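Local coordinates for protein cysteine desulfurase (Stenotrophomonas maltophilia, PDB 6WCI) that probably removes sulfur from L-cysteine with the help of pyridoxal 5'-phosphate, leaving L-alanine and passing the sulfur to a carrier, at residues 112-117 / 218-223; 191-196 / 226-231. All blocks are in the same frame, centred on the assembly; numbering follows the deposited sequence.

Overall arrangement
Both contacts are buried near the middle of the chain, their centres about 11 Å apart, inside the cofactor-binding domain of a fold type I PLP enzyme. Contact 1 joins the start of helix 114-126 to the end of strand 216-220 and is polar: a hydroxyl passes a hydrogen bond to a second hydroxyl and on to a carboxylate beside the cofactor. Contact 2 is looser, carbon and ring packing between two loops, with R228 partly exposed. Strands 185-191 and 216-220 run parallel side by side; 191-196 leaves the first while 218-223 ends the second, and D220 O reaches H192 N at 2.8 Å.

Contact 1 of 2, residues 112-117 / 218-223; sequences SGTTFA and VVDGSQ
T114 and S222 turn their hydroxyls the same way on their own backbones: T114 OG1 and S222 OG each lie beside the N of their residue and opposite its carbonyl carbon, with chi1 -80° for T114 and -46° for S222. That aims T114 OG1 and S222 OG at each other across the cofactor end of the large domain of a fold type I PLP enzyme, where helix 114-126 starts close to the end of strand 216-220. T114 OG1 donates to S222 OG at 2.6 Å, and S222 OG in turn points to D220 OD1, modelled closer than a hydrogen bond usually is, so that the exact length is doubtful. The backbone joins in: S222 N also reaches D220 OD1, at 3.0 Å with an N-H...O angle of 156°, closing an Asx turn that starts at the last residue of the strand. This N-H comes from the anti side of the carboxylate and somewhat out of its plane. The Asx turn should hold the carboxylate against rotation, with the serine hydroxyl as a probable second grip on the same oxygen. The threonine methyl CG2 lies against S222 OG at 3.3 Å and over toward D220 OD1 at 3.7 Å, the T114 and D220 side chains crossing nearly at right angles. From here the helix start faces the cofactor carried by the modified lysine at position 246: T115 OG1 bonds its phosphate atom OP3, and Q223 NE2 bonds its O3. S222 and T114 are therefore second-shell residues, probably helping to position the D220 carboxylate, whose other oxygen, OD2, sits close to the pyridine nitrogen N1.

Contact 2 of 2, residues 191-196 / 226-231; sequences THVSNV and PHRKVD
H192 and V230 reach toward each other from opposite directions, the imidazole carbon CE1 meeting both methyls of the valine, 3.9 Å from V230 CG2 and 4.0 Å from V230 CG1. The packing ties together two loops of the large PLP-binding domain of fold type I: one follows strand 185-191, the other leads from strand 216-220 into helix 232-235. V230 CG1 lies at the ring's edge, in its plane, whereas CG2 approaches obliquely. The imidazole extends across to the valine because its CG is anti to the backbone N (chi1 -168°). R228 NE also approaches the ring obliquely, standing 4.2 Å from H192 NE2, a proximity between two ionisable groups whose charged atoms are not in contact. The same arginine's CD is 4.4 Å from V193 CG2, so its aliphatic stem rests loosely beside the valine methyl. With chi1 67° and an extended chi2, R228 brings CD and NE to these two neighbours.

One shell further out, the polar ends have other partners. H192 ND1 is hydrogen-bonded to Y240 OH, which should fix the rotation of the ring, and R228 NH2 forms a salt bridge with E350 OE2 that draws the guanidinium end to that carboxylate. N201, in the loop that follows, also bonds the H192 backbone. At the far end of 226-231, D231 is the N-cap of helix 232-235, its OD1 accepting from A234 N. In 191-196 lies an ST turn just beyond V193, V196 N donating to S194 OG at 3.2 Å with an N-H...O angle of 145°.

Contact 1 of 2, residues 112-117 / 218-223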
loop_
_atom_site.group_PDB
_atom_site.type_symbol
_atom_site.label_atom_id
_atom_site.label_comp_id
_atom_site.label_asym_id
_atom_site.label_seq_id
_atom_site.Cartn_x
_atom_site.Cartn_y
_atom_site.Cartn_z
ATOM N N SER B 112 0.750 3.512 2.936
ATOM C CA SER B 112 1.302 2.165 3.007
ATOM C C SER B 112 2.496 2.038 3.946
ATOM O O SER B 112 3.068 0.948 4.033
ATOM C CB SER B 112 1.704 1.683 1.610
ATOM O OG SER B 112 2.687 2.529 1.057
ATOM N N GLY B 113 2.869 3.100 4.641
ATOM C CA GLY B 113 3.991 3.077 5.565
ATOM C C GLY B 113 4.595 4.459 5.723
ATOM O O GLY B 113 4.202 5.425 5.067
ATOM N N THR B 114 5.574 4.542 6.626
ATOM C CA THR B 114 6.302 5.794 6.815
ATOM C C THR B 114 6.908 6.274 5.509
ATOM O O THR B 114 6.871 7.473 5.199
ATOM C CB THR B 114 7.403 5.606 7.858
ATOM O OG1 THR B 114 6.836 5.669 9.173
ATOM C CG2 THR B 114 8.488 6.682 7.714
ATOM N N THR B 115 7.482 5.349 4.740
ATOM C CA THR B 115 8.178 5.724 3.516
ATOM C C THR B 115 7.260 6.515 2.591
ATOM O O THR B 115 7.628 7.586 2.096
ATOM C CB THR B 115 8.701 4.467 2.823
ATOM O OG1 THR B 115 9.547 3.744 3.721
ATOM C CG2 THR B 115 9.484 4.845 1.579
ATOM N N PHE B 116 6.038 6.014 2.375
ATOM C CA PHE B 116 5.087 6.751 1.550
ATOM C C PHE B 116 4.723 8.084 2.189
ATOM O O PHE B 116 4.646 9.112 1.499
ATOM C CB PHE B 116 3.824 5.920 1.304
ATOM C CG PHE B 116 2.888 6.534 0.289
ATOM C CD1 PHE B 116 2.126 7.645 0.604
ATOM C CD2 PHE B 116 2.784 6.003 -0.984
ATOM C CE1 PHE B 116 1.288 8.224 -0.332
ATOM C CE2 PHE B 116 1.936 6.570 -1.922
ATOM C CZ PHE B 116 1.190 7.682 -1.598
ATOM N N ALA B 117 4.455 8.080 3.495
ATOM C CA ALA B 117 4.131 9.316 4.207
ATOM C C ALA B 117 5.162 10.417 3.948
ATOM O O ALA B 117 4.801 11.566 3.675
ATOM C CB ALA B 117 4.025 9.036 5.709
ATOM N N VAL B 218 9.642 17.831 9.414
ATOM C CA VAL B 218 9.104 16.514 9.093
ATOM C C VAL B 218 9.684 15.516 10.097
ATOM O O VAL B 218 10.888 15.221 10.078
ATOM C CB VAL B 218 9.428 16.108 7.648
ATOM C CG1 VAL B 218 8.804 14.768 7.334
ATOM C CG2 VAL B 218 8.935 17.186 6.667
ATOM N N VAL B 219 8.842 15.000 10.986
ATOM C CA VAL B 219 9.292 14.156 12.085
ATOM C C VAL B 219 8.954 12.707 11.758
ATOM O O VAL B 219 7.790 12.369 11.488
ATOM C CB VAL B 219 8.667 14.587 13.422
ATOM C CG1 VAL B 219 9.067 13.638 14.520
ATOM C CG2 VAL B 219 9.085 16.006 13.772
ATOM N N ASP B 220 9.977 11.856 11.775
ATOM C CA ASP B 220 9.836 10.427 11.520
ATOM C C ASP B 220 9.542 9.731 12.847
ATOM O O ASP B 220 10.431 9.580 13.692
ATOM C CB ASP B 220 11.109 9.894 10.869
ATOM C CG ASP B 220 11.028 8.426 10.523
ATOM O OD1 ASP B 220 10.071 7.728 10.943
ATOM O OD2 ASP B 220 11.942 7.971 9.806
ATOM N N GLY B 221 8.296 9.309 13.032
ATOM C CA GLY B 221 7.927 8.702 14.293
ATOM C C GLY B 221 7.870 7.187 14.268
ATOM O O GLY B 221 7.238 6.586 15.145
ATOM N N SER B 222 8.541 6.558 13.295
ATOM C CA SER B 222 8.334 5.127 13.054
ATOM C C SER B 222 8.750 4.276 14.244
ATOM O O SER B 222 8.143 3.224 14.494
ATOM C CB SER B 222 9.102 4.669 11.816
ATOM O OG SER B 222 8.915 5.564 10.740
ATOM N N GLN B 223 9.792 4.692 14.968
ATOM C CA GLN B 223 10.234 3.983 16.158
ATOM C C GLN B 223 9.755 4.635 17.446
ATOM O O GLN B 223 10.111 4.161 18.529
ATOM C CB GLN B 223 11.762 3.863 16.178
ATOM C CG GLN B 223 12.337 3.073 15.017
ATOM C CD GLN B 223 12.040 1.590 15.121
ATOM O OE1 GLN B 223 11.697 1.091 16.193
ATOM N NE2 GLN B 223 12.172 0.878 14.007
#

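Contact 2 of 2, residues 191-196 / 226-231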
loop_
_atom_site.group_PDB
_atom_site.type_symbol
_atom_site.label_atom_id
_atom_site.label_comp_id
_atom_site.label_asym_id
_atom_site.label_seq_id
_atom_site.Cartn_x
_atom_site.Cartn_y
_atom_site.Cartn_z
ATOM N N THR B 191 14.363 12.574 13.110
ATOM C CA THR B 191 13.669 11.409 13.632
ATOM C C THR B 191 13.267 11.618 15.088
ATOM O O THR B 191 13.928 12.331 15.850
ATOM C CB THR B 191 14.529 10.152 13.509
ATOM O OG1 THR B 191 13.737 9.016 13.863
ATOM C CG2 THR B 191 15.731 10.214 14.438
ATOM N N HIS B 192 12.140 11.012 15.460
ATOM C CA HIS B 192 11.728 11.048 16.854
ATOM C C HIS B 192 12.530 10.037 17.653
ATOM O O HIS B 192 13.071 10.359 18.721
ATOM C CB HIS B 192 10.230 10.780 16.973
ATOM C CG HIS B 192 9.659 11.084 18.320
ATOM N ND1 HIS B 192 8.304 11.073 18.571
ATOM C CD2 HIS B 192 10.259 11.397 19.496
ATOM C CE1 HIS B 192 8.093 11.378 19.838
ATOM N NE2 HIS B 192 9.262 11.581 20.421
ATOM N N VAL B 193 12.664 8.827 17.116
ATOM C CA VAL B 193 13.450 7.767 17.737
ATOM C C VAL B 193 14.279 7.077 16.662
ATOM O O VAL B 193 13.748 6.676 15.622
ATOM C CB VAL B 193 12.561 6.750 18.472
ATOM C CG1 VAL B 193 13.415 5.651 19.091
ATOM C CG2 VAL B 193 11.743 7.449 19.544
ATOM N N SER B 194 15.579 6.946 16.914
ATOM C CA SER B 194 16.501 6.341 15.962
ATOM C C SER B 194 16.362 4.823 15.982
ATOM O O SER B 194 16.395 4.203 17.052
ATOM C CB SER B 194 17.938 6.759 16.296
ATOM O OG SER B 194 18.892 5.870 15.736
ATOM N N ASN B 195 16.219 4.223 14.793
ATOM C CA ASN B 195 16.100 2.775 14.674
ATOM C C ASN B 195 17.414 2.046 14.916
ATOM O O ASN B 195 17.404 0.816 15.036
ATOM C CB ASN B 195 15.579 2.390 13.289
ATOM C CG ASN B 195 16.584 2.679 12.202
ATOM O OD1 ASN B 195 17.060 3.810 12.070
ATOM N ND2 ASN B 195 16.941 1.654 11.436
ATOM N N VAL B 196 18.535 2.761 14.953
ATOM C CA VAL B 196 19.850 2.178 15.200
ATOM C C VAL B 196 20.338 2.503 16.605
ATOM O O VAL B 196 20.743 1.615 17.359
ATOM C CB VAL B 196 20.867 2.661 14.138
ATOM C CG1 VAL B 196 22.276 2.238 14.503
ATOM C CG2 VAL B 196 20.480 2.148 12.758
ATOM N N PRO B 226 5.389 2.932 18.626
ATOM C CA PRO B 226 5.236 1.605 19.244
ATOM C C PRO B 226 5.862 1.469 20.620
ATOM O O PRO B 226 5.569 0.482 21.305
ATOM C CB PRO B 226 5.914 0.661 18.243
ATOM C CG PRO B 226 6.830 1.491 17.461
ATOM C CD PRO B 226 6.372 2.898 17.522
ATOM N N HIS B 227 6.682 2.428 21.058
ATOM C CA HIS B 227 7.467 2.279 22.276
ATOM C C HIS B 227 7.173 3.321 23.348
ATOM O O HIS B 227 7.613 3.141 24.492
ATOM C CB HIS B 227 8.969 2.315 21.944
ATOM C CG HIS B 227 9.391 1.253 20.978
ATOM N ND1 HIS B 227 9.542 -0.068 21.343
ATOM C CD2 HIS B 227 9.674 1.314 19.655
ATOM C CE1 HIS B 227 9.914 -0.772 20.289
ATOM N NE2 HIS B 227 10.001 0.043 19.252
ATOM N N ARG B 228 6.445 4.387 23.025
ATOM C CA ARG B 228 6.130 5.416 24.001
ATOM C C ARG B 228 4.838 6.107 23.603
ATOM O O ARG B 228 4.398 6.030 22.450
ATOM C CB ARG B 228 7.252 6.445 24.105
ATOM C CG ARG B 228 7.396 7.257 22.833
ATOM C CD ARG B 228 8.751 7.930 22.758
ATOM N NE ARG B 228 8.880 9.001 23.737
ATOM C CZ ARG B 228 9.587 8.918 24.856
ATOM N NH1 ARG B 228 10.240 7.802 25.159
ATOM N NH2 ARG B 228 9.640 9.958 25.674
ATOM N N LYS B 229 4.231 6.789 24.571
ATOM C CA LYS B 229 3.065 7.603 24.268
ATOM C C LYS B 229 3.508 8.835 23.506
ATOM O O LYS B 229 4.394 9.566 23.955
ATOM C CB LYS B 229 2.308 8.008 25.528
ATOM C CG LYS B 229 1.040 8.785 25.171
ATOM C CD LYS B 229 0.034 8.880 26.299
ATOM C CE LYS B 229 -1.265 9.517 25.814
ATOM N NZ LYS B 229 -1.059 10.856 25.173
ATOM N N VAL B 230 2.908 9.057 22.346
ATOM C CA VAL B 230 3.175 10.248 21.560
ATOM C C VAL B 230 1.874 11.022 21.431
ATOM O O VAL B 230 0.880 10.505 20.901
ATOM C CB VAL B 230 3.772 9.924 20.181
ATOM C CG1 VAL B 230 4.134 11.217 19.463
ATOM C CG2 VAL B 230 5.008 9.049 20.329
ATOM N N ASP B 231 1.873 12.240 21.965
ATOM C CA ASP B 231 0.862 13.254 21.686
ATOM C C ASP B 231 1.400 14.056 20.511
ATOM O O ASP B 231 2.166 15.007 20.682
ATOM C CB ASP B 231 0.624 14.113 22.924
ATOM C CG ASP B 231 -0.379 15.233 22.693
ATOM O OD1 ASP B 231 -0.725 15.523 21.529
ATOM O OD2 ASP B 231 -0.826 15.834 23.695
#